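Side-chain contact in membrane-bound lytic murein transglycosylase A (Burkholderia pseudomallei, PDB 6QK4), which probably cleaves the glycosidic bond between N-acetylmuramic acid and N-acetylglucosamine in peptidoglycan, leaving a 1,6-anhydro end on the muramic acid: residues P109-S114 / F165-Q170. Sequence-based numbering, arbitrary orientation.
Sequences PLLHGS and FFLQVQ
Gln170 NE2, 3.8 Å from Pro109 CD, brings the one polar side-chain group into an otherwise apolar contact. No hydrogen bond crosses between 109-114 and 165-170; the amide nitrogen meets a ring carbon, so this is van der Waals packing. The rest of the glutamine follows the same ring: Pro109 CG lies 3.8 Å from Gln170 CG, and Gln170 CB is equally near that ring carbon. Gln170 CG extends opposite its own backbone N (chi1 171°), then the chain bends at chi2 (100°), which lays both the methylenes and the amide along the CG-CD side of the proline.

Leu167 meets two residues at once. Its CD1 approaches Pro109 CB at 3.9 Å and Leu111 CD1 at 4.0 Å, while its CD2 stands 3.9 Å from Leu111 CD2. Both methyls of Leu111 therefore bear on Leu167, and the two leucine side chains slant across each other. With chi1 of -66°, Leu111 sets its CG anti to the carbonyl carbon, directing the isobutyl fork at the helix. Pro109, just before the regular strand 110-114, and Leu111 both direct their side chains toward the helix, whereas Leu110 points away; Leu167 and Gln170, three apart on the helix, face them. About 197 Å² is buried, both sides summed.

The packing lays helix 161-170 against one face of strand 101-114 within the MltA-specific insert domain. Backbone bonds from Pro109 and Leu111 to Arg174, and from Leu111 to Val176, join that strand to the parallel strand 173-177. Leu167 also touches Phe242 of strand 240-244, and Phe166 reaches helix 215-224.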
loop_
_atom_site.group_PDB
_atom_site.type_symbol
_atom_site.label_atom_id
_atom_site.label_comp_id
_atom_site.label_asym_id
_atom_site.label_seq_id
_atom_site.Cartn_x
_atom_site.Cartn_y
_atom_site.Cartn_z
ATOM N N PRO A 109 1.650 -6.712 3.166
ATOM C CA PRO A 109 1.128 -7.917 3.814
ATOM C C PRO A 109 1.837 -8.162 5.138
ATOM O O PRO A 109 3.034 -7.911 5.272
ATOM C CB PRO A 109 1.460 -9.032 2.806
ATOM C CG PRO A 109 1.560 -8.382 1.468
ATOM C CD PRO A 109 2.162 -6.966 1.803
ATOM N N LEU A 110 1.067 -8.626 6.127
ATOM C CA LEU A 110 1.659 -8.920 7.430
ATOM C C LEU A 110 1.184 -10.305 7.816
ATOM O O LEU A 110 -0.020 -10.528 8.020
ATOM C CB LEU A 110 1.275 -7.876 8.477
ATOM C CG LEU A 110 1.796 -8.268 9.872
ATOM C CD1 LEU A 110 2.608 -7.179 10.482
ATOM C CD2 LEU A 110 0.598 -8.584 10.717
ATOM N N LEU A 111 2.113 -11.263 7.828
ATOM C CA LEU A 111 1.797 -12.635 8.173
ATOM C C LEU A 111 2.399 -12.975 9.534
ATOM O O LEU A 111 3.196 -12.234 10.086
ATOM C CB LEU A 111 2.328 -13.614 7.109
ATOM C CG LEU A 111 1.612 -13.449 5.750
ATOM C CD1 LEU A 111 2.152 -12.291 4.959
ATOM C CD2 LEU A 111 1.819 -14.772 4.940
ATOM N N HIS A 112 1.991 -14.114 10.089
ATOM C CA HIS A 112 2.554 -14.582 11.346
ATOM C C HIS A 112 3.139 -15.966 11.126
ATOM O O HIS A 112 2.449 -16.843 10.638
ATOM C CB HIS A 112 1.478 -14.622 12.416
ATOM C CG HIS A 112 0.943 -13.271 12.725
ATOM N ND1 HIS A 112 -0.210 -12.777 12.153
ATOM C CD2 HIS A 112 1.456 -12.270 13.482
ATOM C CE1 HIS A 112 -0.397 -11.536 12.568
ATOM N NE2 HIS A 112 0.605 -11.201 13.362
ATOM N N GLY A 113 4.395 -16.152 11.488
ATOM C CA GLY A 113 5.053 -17.397 11.193
ATOM C C GLY A 113 6.085 -17.791 12.233
ATOM O O GLY A 113 6.183 -17.192 13.317
ATOM N N SER A 114 6.843 -18.826 11.888
ATOM C CA SER A 114 7.903 -19.379 12.708
ATOM C C SER A 114 8.976 -19.879 11.756
ATOM O O SER A 114 8.667 -20.332 10.654
ATOM C CB SER A 114 7.398 -20.559 13.573
ATOM O OG SER A 114 8.481 -21.131 14.328
ATOM N N PHE A 165 -0.903 -17.401 0.030
ATOM C CA PHE A 165 -1.296 -17.210 -1.355
ATOM C C PHE A 165 -1.309 -15.741 -1.728
ATOM O O PHE A 165 -0.823 -15.360 -2.796
ATOM C CB PHE A 165 -2.678 -17.815 -1.547
ATOM C CG PHE A 165 -3.175 -17.776 -2.944
ATOM C CD1 PHE A 165 -3.852 -16.645 -3.433
ATOM C CD2 PHE A 165 -2.998 -18.898 -3.784
ATOM C CE1 PHE A 165 -4.360 -16.614 -4.747
ATOM C CE2 PHE A 165 -3.525 -18.893 -5.110
ATOM C CZ PHE A 165 -4.201 -17.761 -5.575
ATOM N N PHE A 166 -1.910 -14.898 -0.890
ATOM C CA PHE A 166 -1.948 -13.473 -1.250
ATOM C C PHE A 166 -0.641 -12.758 -1.025
ATOM O O PHE A 166 -0.396 -11.740 -1.682
ATOM C CB PHE A 166 -3.098 -12.778 -0.512
ATOM C CG PHE A 166 -4.429 -13.130 -1.134
ATOM C CD1 PHE A 166 -4.717 -12.721 -2.435
ATOM C CD2 PHE A 166 -5.325 -13.950 -0.490
ATOM C CE1 PHE A 166 -5.893 -13.089 -3.045
ATOM C CE2 PHE A 166 -6.519 -14.305 -1.090
ATOM C CZ PHE A 166 -6.804 -13.890 -2.365
ATOM N N LEU A 167 0.244 -13.302 -0.186
ATOM C CA LEU A 167 1.589 -12.759 -0.143
ATOM C C LEU A 167 2.301 -13.036 -1.456
ATOM O O LEU A 167 3.039 -12.181 -1.954
ATOM C CB LEU A 167 2.354 -13.357 1.041
ATOM C CG LEU A 167 3.844 -13.115 1.140
ATOM C CD1 LEU A 167 4.015 -11.652 1.503
ATOM C CD2 LEU A 167 4.449 -13.925 2.225
ATOM N N GLN A 168 2.097 -14.241 -2.023
ATOM C CA GLN A 168 2.618 -14.518 -3.359
ATOM C C GLN A 168 2.085 -13.544 -4.402
ATOM O O GLN A 168 2.834 -13.130 -5.283
ATOM C CB GLN A 168 2.290 -15.944 -3.787
ATOM C CG GLN A 168 3.155 -16.959 -3.132
ATOM C CD GLN A 168 2.689 -18.358 -3.455
ATOM O OE1 GLN A 168 1.512 -18.685 -3.336
ATOM N NE2 GLN A 168 3.629 -19.198 -3.826
ATOM N N VAL A 169 0.797 -13.213 -4.351
ATOM C CA VAL A 169 0.240 -12.259 -5.314
ATOM C C VAL A 169 0.962 -10.912 -5.195
ATOM O O VAL A 169 1.320 -10.295 -6.202
ATOM C CB VAL A 169 -1.283 -12.120 -5.140
ATOM C CG1 VAL A 169 -1.798 -10.994 -5.991
ATOM C CG2 VAL A 169 -2.013 -13.429 -5.521
ATOM N N GLN A 170 1.262 -10.473 -3.966
ATOM C CA GLN A 170 1.930 -9.196 -3.800
ATOM C C GLN A 170 3.416 -9.280 -4.163
ATOM O O GLN A 170 3.975 -8.338 -4.722
ATOM C CB GLN A 170 1.727 -8.707 -2.362
ATOM C CG GLN A 170 2.584 -7.470 -2.035
ATOM C CD GLN A 170 1.776 -6.182 -2.108
ATOM O OE1 GLN A 170 0.640 -6.154 -2.637
ATOM N NE2 GLN A 170 2.348 -5.111 -1.545
#